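Local coordinates for variant surface glycoprotein MITAT 1.1 (Trypanosoma brucei brucei, PDB 5LY9) that forms the dense coat covering the parasite surface, whose antigenic variation lets the trypanosome evade the host immune response, at residues T160-Q164 with T165-N169; W246-A249 with W250-N254; E334-L337 with G338-H341; G347-L350 with S351-M355. All blocks are in the same frame, centred on the assembly; numbering follows the deposited sequence.

Read from the N terminus of this A-type VSG domain, the four contacts come in series; none nests within or crosses another. Each joins adjoining segments and so is local. Contact 1 reverses the loop between strands 143-144 and 173-174, contact 2 is the C-terminal part of helix 244-254, contact 3 bends the chain between strand 335-336 and helix 343-367, and contact 4 lies within that last helix. They gather into two pairs. Contacts 1 and 2, centres about 10 Å apart, bind loop to short helix by hydrogen bonds. Contacts 3 and 4, centres about 14 Å apart, meet by apolar packing, and about 44 to 51 Å separates the centres of the two pairs.

Contact 1 of 4, residues T160-Q164 with T165-N169; sequences TELTQ and TGYPN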
loop_
_atom_site.group_PDB
_atom_site.type_symbol
_atom_site.label_atom_id
_atom_site.label_comp_id
_atom_site.label_asym_id
_atom_site.label_seq_id
_atom_site.Cartn_x
_atom_site.Cartn_y
_atom_site.Cartn_z
ATOM N N THR A 160 11.875 -15.600 8.774
ATOM C CA THR A 160 12.803 -16.690 8.608
ATOM C C THR A 160 12.870 -17.225 7.234
ATOM O O THR A 160 13.892 -17.876 6.868
ATOM C CB THR A 160 12.412 -17.865 9.573
ATOM O OG1 THR A 160 10.997 -18.061 9.618
ATOM C CG2 THR A 160 12.905 -17.489 10.990
ATOM N N GLU A 161 11.779 -17.053 6.455
ATOM C CA GLU A 161 11.738 -17.705 5.156
ATOM C C GLU A 161 12.261 -16.803 4.032
ATOM O O GLU A 161 12.798 -17.307 3.025
ATOM C CB GLU A 161 10.365 -18.251 4.817
ATOM C CG GLU A 161 9.720 -19.048 5.964
ATOM C CD GLU A 161 10.653 -20.128 6.511
ATOM O OE1 GLU A 161 11.315 -20.850 5.725
ATOM O OE2 GLU A 161 10.761 -20.176 7.775
ATOM N N LEU A 162 12.154 -15.490 4.229
ATOM C CA LEU A 162 12.658 -14.523 3.248
ATOM C C LEU A 162 13.386 -13.474 4.042
ATOM O O LEU A 162 12.765 -12.662 4.743
ATOM C CB LEU A 162 11.501 -13.912 2.433
ATOM C CG LEU A 162 11.886 -12.726 1.528
ATOM C CD1 LEU A 162 13.130 -13.106 0.716
ATOM C CD2 LEU A 162 10.715 -12.251 0.641
ATOM N N THR A 163 14.699 -13.606 4.038
ATOM C CA THR A 163 15.558 -12.800 4.919
ATOM C C THR A 163 16.249 -11.744 4.103
ATOM O O THR A 163 16.019 -11.654 2.898
ATOM C CB THR A 163 16.619 -13.671 5.572
ATOM O OG1 THR A 163 17.506 -14.095 4.548
ATOM C CG2 THR A 163 16.015 -14.925 6.224
ATOM N N GLN A 164 17.111 -10.940 4.738
ATOM C CA GLN A 164 17.938 -9.987 4.010
ATOM C C GLN A 164 18.778 -10.628 2.929
ATOM O O GLN A 164 18.997 -10.021 1.912
ATOM C CB GLN A 164 18.874 -9.192 4.921
ATOM C CG GLN A 164 18.068 -8.208 5.756
ATOM C CD GLN A 164 18.969 -7.151 6.467
ATOM O OE1 GLN A 164 20.124 -6.917 6.076
ATOM N NE2 GLN A 164 18.435 -6.539 7.493
ATOM N N THR A 165 19.206 -11.870 3.165
ATOM C CA THR A 165 20.101 -12.550 2.285
ATOM C C THR A 165 19.399 -13.226 1.131
ATOM O O THR A 165 19.895 -13.242 0.005
ATOM C CB THR A 165 20.938 -13.557 3.120
ATOM O OG1 THR A 165 21.694 -12.774 4.089
ATOM C CG2 THR A 165 21.899 -14.291 2.206
ATOM N N GLY A 166 18.247 -13.817 1.427
ATOM C CA GLY A 166 17.531 -14.553 0.415
ATOM C C GLY A 166 16.483 -15.480 1.003
ATOM O O GLY A 166 15.844 -15.139 1.943
ATOM N N TYR A 167 16.328 -16.623 0.400
ATOM C CA TYR A 167 15.364 -17.638 0.811
ATOM C C TYR A 167 16.119 -18.856 1.332
ATOM O O TYR A 167 16.404 -19.825 0.591
ATOM C CB TYR A 167 14.484 -18.048 -0.378
ATOM C CG TYR A 167 13.764 -16.894 -1.042
ATOM C CD1 TYR A 167 14.413 -16.091 -2.008
ATOM C CD2 TYR A 167 12.440 -16.616 -0.733
ATOM C CE1 TYR A 167 13.662 -15.059 -2.655
ATOM C CE2 TYR A 167 11.723 -15.664 -1.369
ATOM C CZ TYR A 167 12.339 -14.875 -2.301
ATOM O OH TYR A 167 11.567 -13.887 -2.876
ATOM N N PRO A 168 16.469 -18.819 2.606
ATOM C CA PRO A 168 17.523 -19.775 3.080
ATOM C C PRO A 168 17.086 -21.224 3.144
ATOM O O PRO A 168 17.943 -22.115 3.053
ATOM C CB PRO A 168 17.831 -19.287 4.502
ATOM C CG PRO A 168 16.633 -18.501 4.877
ATOM C CD PRO A 168 16.188 -17.805 3.628
ATOM N N ASN A 169 15.784 -21.467 3.266
ATOM C CA ASN A 169 15.297 -22.845 3.413
ATOM C C ASN A 169 14.924 -23.523 2.112
ATOM O O ASN A 169 14.689 -24.752 2.104
ATOM C CB ASN A 169 14.190 -22.900 4.455
ATOM C CG ASN A 169 14.685 -22.495 5.811
ATOM O OD1 ASN A 169 15.778 -22.891 6.212
ATOM N ND2 ASN A 169 13.884 -21.743 6.551
HETATM O O HOH W 1 13.433 -19.909 2.591
#
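Thr163 and Gly166 close a tight chain reversal with both backbone and side chain. The amide N of Thr163 donates to O of Gly166 at 2.8 Å. In return, Thr163 OG1 accepts from Thr165 N at 3.1 Å, the bond that defines an ST turn, and from Gly166 N at 3.2 Å. The hydroxyl can receive both because it stands between the backbone N and the carbonyl carbon (chi1 68°), facing into the turn, while its methyl CG2 touches Pro168 CG and CD. Gly166 adopts backbone angles at which a side chain would collide with the preceding carbonyl.

On one flank Leu162 and Tyr167 run side by side, and methyl CD1 of Leu162 sits over one face of the phenol ring, 3.7 Å from its centroid, in a CH-pi contact. At the open end of the reversal, Asn169 ND2 donates to Glu161 OE1 at 2.8 Å, nearly straight at 173°; OE1 lies in the amide plane of Asn169, but ND2 meets it on the syn side, somewhat out of the carboxylate plane. Thr160 OG1 donates to the other oxygen, OE2, from its anti side and well out of the plane, so the bent Glu161 chain is held at both oxygens. A water links Glu161 O, at 2.7 Å, to Asn169 N.

Farther out, Glu20 of helix 8-21 accepts from the amides of Thr160, Glu161 and Leu162. Tyr167 OH bonds to Trp246 O, and Gln164 O is reached by Trp250 NE1, which seats the loop between helix 8-21 and helix 244-254.

Contact 2 of 4, residues W246-A249 with W250-N254; sequences WHEA and WEARN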
loop_
_atom_site.group_PDB
_atom_site.type_symbol
_atom_site.label_atom_id
_atom_site.label_comp_id
_atom_site.label_asym_id
_atom_site.label_seq_id
_atom_site.Cartn_x
_atom_site.Cartn_y
_atom_site.Cartn_z
ATOM N N TRP A 246 10.878 -13.567 -7.716
ATOM C CA TRP A 246 11.621 -13.897 -6.498
ATOM C C TRP A 246 12.586 -12.782 -6.133
ATOM O O TRP A 246 12.651 -12.395 -4.990
ATOM C CB TRP A 246 12.395 -15.193 -6.670
ATOM C CG TRP A 246 11.495 -16.359 -6.921
ATOM C CD1 TRP A 246 10.965 -16.775 -8.102
ATOM C CD2 TRP A 246 11.094 -17.326 -5.959
ATOM N NE1 TRP A 246 10.266 -17.935 -7.932
ATOM C CE2 TRP A 246 10.337 -18.307 -6.626
ATOM C CE3 TRP A 246 11.286 -17.459 -4.596
ATOM C CZ2 TRP A 246 9.761 -19.407 -5.936
ATOM C CZ3 TRP A 246 10.713 -18.530 -3.934
ATOM C CH2 TRP A 246 9.974 -19.478 -4.586
ATOM N N HIS A 247 13.274 -12.244 -7.114
ATOM C CA HIS A 247 14.123 -11.090 -6.857
ATOM C C HIS A 247 13.278 -9.917 -6.369
ATOM O O HIS A 247 13.685 -9.237 -5.428
ATOM C CB HIS A 247 14.810 -10.652 -8.151
ATOM C CG HIS A 247 15.735 -9.508 -7.938
ATOM N ND1 HIS A 247 15.298 -8.220 -7.880
ATOM C CD2 HIS A 247 17.050 -9.476 -7.637
ATOM C CE1 HIS A 247 16.321 -7.417 -7.618
ATOM N NE2 HIS A 247 17.407 -8.150 -7.531
ATOM N N GLU A 248 12.095 -9.692 -6.976
ATOM C CA GLU A 248 11.293 -8.574 -6.633
ATOM C C GLU A 248 10.739 -8.638 -5.201
ATOM O O GLU A 248 10.821 -7.660 -4.458
ATOM C CB GLU A 248 10.146 -8.395 -7.640
ATOM C CG GLU A 248 9.182 -7.295 -7.242
ATOM C CD GLU A 248 9.745 -5.871 -7.277
ATOM O OE1 GLU A 248 10.873 -5.622 -7.723
ATOM O OE2 GLU A 248 9.015 -4.973 -6.851
ATOM N N ALA A 249 10.229 -9.798 -4.760
ATOM C CA ALA A 249 9.804 -9.915 -3.343
ATOM C C ALA A 249 10.961 -9.719 -2.384
ATOM O O ALA A 249 10.788 -9.088 -1.368
ATOM C CB ALA A 249 9.126 -11.213 -3.055
ATOM N N TRP A 250 12.125 -10.240 -2.735
ATOM C CA TRP A 250 13.273 -10.082 -1.875
ATOM C C TRP A 250 13.739 -8.648 -1.710
ATOM O O TRP A 250 13.914 -8.153 -0.580
ATOM C CB TRP A 250 14.400 -11.005 -2.352
ATOM C CG TRP A 250 15.710 -10.765 -1.743
ATOM C CD1 TRP A 250 16.115 -11.105 -0.510
ATOM C CD2 TRP A 250 16.841 -10.220 -2.421
ATOM N NE1 TRP A 250 17.468 -10.757 -0.348
ATOM C CE2 TRP A 250 17.911 -10.174 -1.494
ATOM C CE3 TRP A 250 17.019 -9.674 -3.690
ATOM C CZ2 TRP A 250 19.189 -9.651 -1.823
ATOM C CZ3 TRP A 250 18.294 -9.179 -4.047
ATOM C CH2 TRP A 250 19.342 -9.135 -3.082
ATOM N N GLU A 251 13.966 -8.005 -2.823
ATOM C CA GLU A 251 14.403 -6.599 -2.831
ATOM C C GLU A 251 13.339 -5.698 -2.225
ATOM O O GLU A 251 13.656 -4.836 -1.386
ATOM C CB GLU A 251 14.732 -6.161 -4.236
ATOM C CG GLU A 251 15.206 -4.729 -4.290
ATOM C CD GLU A 251 15.762 -4.328 -5.637
ATOM O OE1 GLU A 251 16.959 -4.674 -5.905
ATOM O OE2 GLU A 251 14.999 -3.728 -6.414
ATOM N N ALA A 252 12.064 -5.906 -2.564
ATOM C CA ALA A 252 11.043 -5.043 -2.012
ATOM C C ALA A 252 10.969 -5.218 -0.500
ATOM O O ALA A 252 10.755 -4.262 0.235
ATOM C CB ALA A 252 9.703 -5.360 -2.630
ATOM N N ARG A 253 11.115 -6.451 -0.024
ATOM C CA ARG A 253 11.079 -6.615 1.408
ATOM C C ARG A 253 12.218 -5.861 2.082
ATOM O O ARG A 253 12.032 -5.185 3.111
ATOM C CB ARG A 253 11.061 -8.111 1.788
ATOM C CG ARG A 253 10.405 -8.297 3.160
ATOM C CD ARG A 253 10.367 -9.689 3.638
ATOM N NE ARG A 253 9.378 -9.826 4.706
ATOM C CZ ARG A 253 9.221 -10.930 5.421
ATOM N NH1 ARG A 253 10.025 -12.026 5.220
ATOM N NH2 ARG A 253 8.199 -10.973 6.313
ATOM N N ASN A 254 13.404 -5.968 1.499
ATOM C CA ASN A 254 14.548 -5.277 2.091
ATOM C C ASN A 254 14.371 -3.784 2.057
ATOM O O ASN A 254 14.933 -3.094 2.964
ATOM C CB ASN A 254 15.804 -5.635 1.337
ATOM C CG ASN A 254 16.354 -6.936 1.753
ATOM O OD1 ASN A 254 16.086 -7.394 2.876
ATOM N ND2 ASN A 254 17.135 -7.567 0.860
#
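His247, Trp250 and Glu251 make the close-packed part of this helical turn. The six-membered ring of Trp250 presents its edge to a face of the imidazole in an offset edge-to-face pair, with centroids 5.4 Å apart and planes at 73°. Its CZ3 comes within 3.7 Å of His247 NE2, an atom that in turn lies in the plane of the indole at its rim. Glu251 arrives at the edge of the same imidazole, where OE1 stands 3.3 Å from CE1 with the carboxylate turned steeply against the ring. With CG of the histidine anti to the backbone N (chi1 -178°), its ring lies across both neighbours. Asn254 ND2 lies above the rim of the Trp250 ring while bonding Gln164 O.

The contact is looser at Glu248, which is partly exposed. Its carboxylate comes no nearer to Ala252 CB than 4.3 Å, through OE2, and its stronger ties are salt bridges to Arg93 and Arg96 of helix 62-114. Arg93 also pairs with Glu251, which would ease the repulsion between two carboxylates brought near each other.

Underneath run four successive i to i+4 backbone bonds, from Trp250 N to Trp246 O at 3.2 Å through to Arg253 N and Ala249 O at 3.0 Å. Side chains meeting at i+3 and i+4 over such bonds are the signature of an alpha helix, here helix 244-254 packed against helix 62-114.

Contact 3 of 4, residues E334-L337 with G338-H341; sequences EAPL and GKIH
Pro336 and Leu337 meet Lys339 and Ile340 in a 3-10 turn, a local contact at the point where the chain leaves the short strand 335-336 and heads for helix 343-367. Two overlapping i to i+3 bonds define it. Lys339 N donates to Pro336 O at 2.8 Å, and Ile340 N donates to Leu337 O at 2.9 Å. Both donors stand above the carbonyl planes, consistent with the tight winding of a 3-10 turn.

Side chains pack on the two sides of the turn. The aliphatic part of Lys339 crosses obliquely at the CG-CD edge of Pro336, its CD 3.6 Å from Pro336 CG. With CG anti to the carbonyl carbon (chi1 -74°), the extended lysine chain passes by the proline. On the buried side Ile340 turns inward and its CD1 lies 4.1 Å from Ala335 CB, with Leu337 CD2 slightly farther off. The same methyl reaches Ile349 of helix 343-367, while Leu337 leans on Leu346, so the apolar half of the turn seats the strand against that helix. On the strand side, backbone bonds tie Ala335 to Ile324.

Leu337 O has a second donor in the ammonium group of Lys48, which places a cation beside that oxygen and would be expected to polarise it. The glycan is also close: mannose touches Lys339, and an N-acetylglucosamine touches Gly338. The contact thus sorts its chemistry, with apolar branches buried beneath and a lysine chain and a glycine backbone bordering the glycan.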
loop_
_atom_site.group_PDB
_atom_site.type_symbol
_atom_site.label_atom_id
_atom_site.label_comp_id
_atom_site.label_asym_id
_atom_site.label_seq_id
_atom_site.Cartn_x
_atom_site.Cartn_y
_atom_site.Cartn_z
ATOM N N GLU A 334 -11.005 20.782 32.453
ATOM C CA GLU A 334 -9.620 21.232 32.248
ATOM C C GLU A 334 -8.723 20.027 32.009
ATOM O O GLU A 334 -9.044 18.920 32.464
ATOM C CB GLU A 334 -9.098 22.019 33.413
ATOM C CG GLU A 334 -8.777 21.140 34.595
ATOM C CD GLU A 334 -8.129 21.899 35.722
ATOM O OE1 GLU A 334 -8.345 23.127 35.765
ATOM O OE2 GLU A 334 -7.391 21.260 36.524
ATOM N N ALA A 335 -7.617 20.234 31.307
ATOM C CA ALA A 335 -6.590 19.190 31.158
ATOM C C ALA A 335 -5.207 19.765 30.789
ATOM O O ALA A 335 -5.113 20.724 30.075
ATOM C CB ALA A 335 -7.011 18.196 30.100
ATOM N N PRO A 336 -4.138 19.120 31.227
ATOM C CA PRO A 336 -2.838 19.584 30.849
ATOM C C PRO A 336 -2.537 19.099 29.415
ATOM O O PRO A 336 -3.002 18.065 28.980
ATOM C CB PRO A 336 -1.943 18.947 31.880
ATOM C CG PRO A 336 -2.573 17.668 32.216
ATOM C CD PRO A 336 -4.072 17.857 31.976
ATOM N N LEU A 337 -1.777 19.882 28.662
ATOM C CA LEU A 337 -1.475 19.540 27.280
ATOM C C LEU A 337 -0.899 18.169 27.167
ATOM O O LEU A 337 -1.155 17.457 26.195
ATOM C CB LEU A 337 -0.531 20.585 26.628
ATOM C CG LEU A 337 -1.189 21.896 26.191
ATOM C CD1 LEU A 337 -0.202 22.980 25.786
ATOM C CD2 LEU A 337 -2.156 21.609 25.028
ATOM N N GLY A 338 -0.047 17.811 28.122
ATOM C CA GLY A 338 0.540 16.484 28.148
ATOM C C GLY A 338 -0.505 15.339 28.160
ATOM O O GLY A 338 -0.146 14.237 27.817
ATOM N N LYS A 339 -1.759 15.590 28.502
ATOM C CA LYS A 339 -2.765 14.507 28.400
ATOM C C LYS A 339 -3.639 14.594 27.185
ATOM O O LYS A 339 -4.600 13.818 27.082
ATOM C CB LYS A 339 -3.635 14.530 29.633
ATOM C CG LYS A 339 -2.866 13.970 30.834
ATOM C CD LYS A 339 -3.620 14.249 32.112
ATOM C CE LYS A 339 -3.299 13.254 33.233
ATOM N NZ LYS A 339 -3.969 13.733 34.472
ATOM N N ILE A 340 -3.378 15.535 26.269
ATOM C CA ILE A 340 -4.293 15.719 25.124
ATOM C C ILE A 340 -3.451 15.312 23.918
ATOM O O ILE A 340 -2.432 15.933 23.664
ATOM C CB ILE A 340 -4.703 17.216 24.964
ATOM C CG1 ILE A 340 -5.402 17.714 26.234
ATOM C CG2 ILE A 340 -5.581 17.392 23.748
ATOM C CD1 ILE A 340 -5.624 19.211 26.361
ATOM N N HIS A 341 -3.815 14.240 23.277
ATOM C CA HIS A 341 -2.999 13.684 22.161
ATOM C C HIS A 341 -3.704 13.740 20.780
ATOM O O HIS A 341 -3.024 13.638 19.751
ATOM C CB HIS A 341 -2.622 12.238 22.496
ATOM C CG HIS A 341 -3.786 11.306 22.520
ATOM N ND1 HIS A 341 -4.311 10.723 21.377
ATOM C CD2 HIS A 341 -4.574 10.901 23.546
ATOM C CE1 HIS A 341 -5.388 10.025 21.701
ATOM N NE2 HIS A 341 -5.546 10.084 23.019
#

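Contact 4 of 4, residues G347-L350 with S351-M355; sequences GDIL and SNYEM
Ser351 grips the carbonyl of Gly347 twice. Its hydroxyl OG donates to Gly347 O at 2.7 Å and its amide N donates to the same oxygen at 2.9 Å, the two arriving from opposite faces of the carbonyl plane. The hydroxyl folds back over the preceding turn because OG lies beside its own backbone N (chi1 -58°). This is the familiar way for a helical serine to bond one turn back, and here the same OG also receives Arg69 of the second subunit.

The alpha-helical pattern then continues, with Asn352 N bonded to Asp348 O, Tyr353 N to Ile349 O at 2.9 Å, and Glu354 N to Leu350 O, also at 2.9 Å. Over this framework, Ile349 and Tyr353 point the same way, and methyl CG2 of Ile349 meets the phenol ring at its edge, in its plane, 3.8 Å from CD2. One residue farther round, Leu350 spans the turn to Glu354. Its CG lies 3.8 Å from OE2 and its CD1 4.1 Å from Glu354 CG, so the glutamate rests a methylene and OE2 on the leucine, while OE1 takes Arg69 of the second subunit in a salt bridge.

Helix 24-55 covers the apolar side, with Ile51 against both Ile349 and Leu350. Asp348 likewise forms a salt bridge with Arg74 of the second subunit. These salt bridges make this part of helix 343-367 a piece of the dimer interface; the arginines would be expected to keep the buried carboxylates ionised, so that acidic charge of one chain is probably offset by the other.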
loop_
_atom_site.group_PDB
_atom_site.type_symbol
_atom_site.label_atom_id
_atom_site.label_comp_id
_atom_site.label_asym_id
_atom_site.label_seq_id
_atom_site.Cartn_x
_atom_site.Cartn_y
_atom_site.Cartn_z
ATOM N N GLY A 347 -5.930 20.790 17.228
ATOM C CA GLY A 347 -6.284 21.781 16.210
ATOM C C GLY A 347 -7.386 22.755 16.642
ATOM O O GLY A 347 -7.275 23.969 16.411
ATOM N N ASP A 348 -8.434 22.257 17.255
ATOM C CA ASP A 348 -9.496 23.105 17.788
ATOM C C ASP A 348 -8.948 24.064 18.891
ATOM O O ASP A 348 -9.278 25.271 18.927
ATOM C CB ASP A 348 -10.582 22.263 18.483
ATOM C CG ASP A 348 -11.523 21.556 17.535
ATOM O OD1 ASP A 348 -11.442 21.671 16.295
ATOM O OD2 ASP A 348 -12.398 20.803 18.109
ATOM N N ILE A 349 -8.135 23.524 19.813
ATOM C CA ILE A 349 -7.606 24.351 20.876
ATOM C C ILE A 349 -6.706 25.479 20.297
ATOM O O ILE A 349 -6.800 26.638 20.718
ATOM C CB ILE A 349 -6.816 23.497 21.900
ATOM C CG1 ILE A 349 -7.794 22.592 22.717
ATOM C CG2 ILE A 349 -6.061 24.363 22.862
ATOM C CD1 ILE A 349 -7.119 21.367 23.303
ATOM N N LEU A 350 -5.841 25.130 19.376
ATOM C CA LEU A 350 -5.008 26.136 18.727
ATOM C C LEU A 350 -5.853 27.182 18.021
ATOM O O LEU A 350 -5.554 28.391 18.147
ATOM C CB LEU A 350 -3.997 25.572 17.796
ATOM C CG LEU A 350 -3.066 26.592 17.133
ATOM C CD1 LEU A 350 -2.316 27.386 18.236
ATOM C CD2 LEU A 350 -2.095 25.877 16.228
ATOM N N SER A 351 -6.875 26.742 17.320
ATOM C CA SER A 351 -7.750 27.706 16.638
ATOM C C SER A 351 -8.351 28.736 17.602
ATOM O O SER A 351 -8.382 29.919 17.313
ATOM C CB SER A 351 -8.830 26.964 15.899
ATOM O OG SER A 351 -8.286 26.039 14.950
ATOM N N ASN A 352 -8.843 28.243 18.731
ATOM C CA ASN A 352 -9.481 29.077 19.736
ATOM C C ASN A 352 -8.426 30.048 20.306
ATOM O O ASN A 352 -8.697 31.244 20.453
ATOM C CB ASN A 352 -10.074 28.194 20.821
ATOM C CG ASN A 352 -11.130 28.890 21.626
ATOM O OD1 ASN A 352 -11.959 28.263 22.273
ATOM N ND2 ASN A 352 -11.065 30.203 21.646
ATOM N N TYR A 353 -7.234 29.552 20.615
ATOM C CA TYR A 353 -6.214 30.485 21.201
ATOM C C TYR A 353 -5.662 31.458 20.209
ATOM O O TYR A 353 -5.295 32.512 20.673
ATOM C CB TYR A 353 -5.042 29.787 21.919
ATOM C CG TYR A 353 -5.381 29.367 23.307
ATOM C CD1 TYR A 353 -5.567 30.305 24.322
ATOM C CD2 TYR A 353 -5.527 28.034 23.630
ATOM C CE1 TYR A 353 -5.892 29.897 25.598
ATOM C CE2 TYR A 353 -5.902 27.625 24.883
ATOM C CZ TYR A 353 -6.038 28.559 25.886
ATOM O OH TYR A 353 -6.336 28.135 27.153
ATOM N N GLU A 354 -5.557 31.143 18.920
ATOM C CA GLU A 354 -5.159 32.159 17.916
ATOM C C GLU A 354 -6.227 33.351 17.877
ATOM O O GLU A 354 -5.882 34.550 17.618
ATOM C CB GLU A 354 -4.942 31.591 16.522
ATOM C CG GLU A 354 -3.721 30.655 16.271
ATOM C CD GLU A 354 -3.603 30.067 14.793
ATOM O OE1 GLU A 354 -4.525 30.243 13.926
ATOM O OE2 GLU A 354 -2.564 29.350 14.501
ATOM N N MET A 355 -7.497 33.040 18.074
ATOM C CA MET A 355 -8.527 34.051 18.087
ATOM C C MET A 355 -8.339 34.895 19.326
ATOM O O MET A 355 -8.328 36.129 19.254
ATOM C CB MET A 355 -9.951 33.453 18.111
ATOM C CG MET A 355 -11.027 34.516 17.916
ATOM S SD MET A 355 -12.655 33.759 17.773
ATOM C CE MET A 355 -12.830 33.013 19.327
#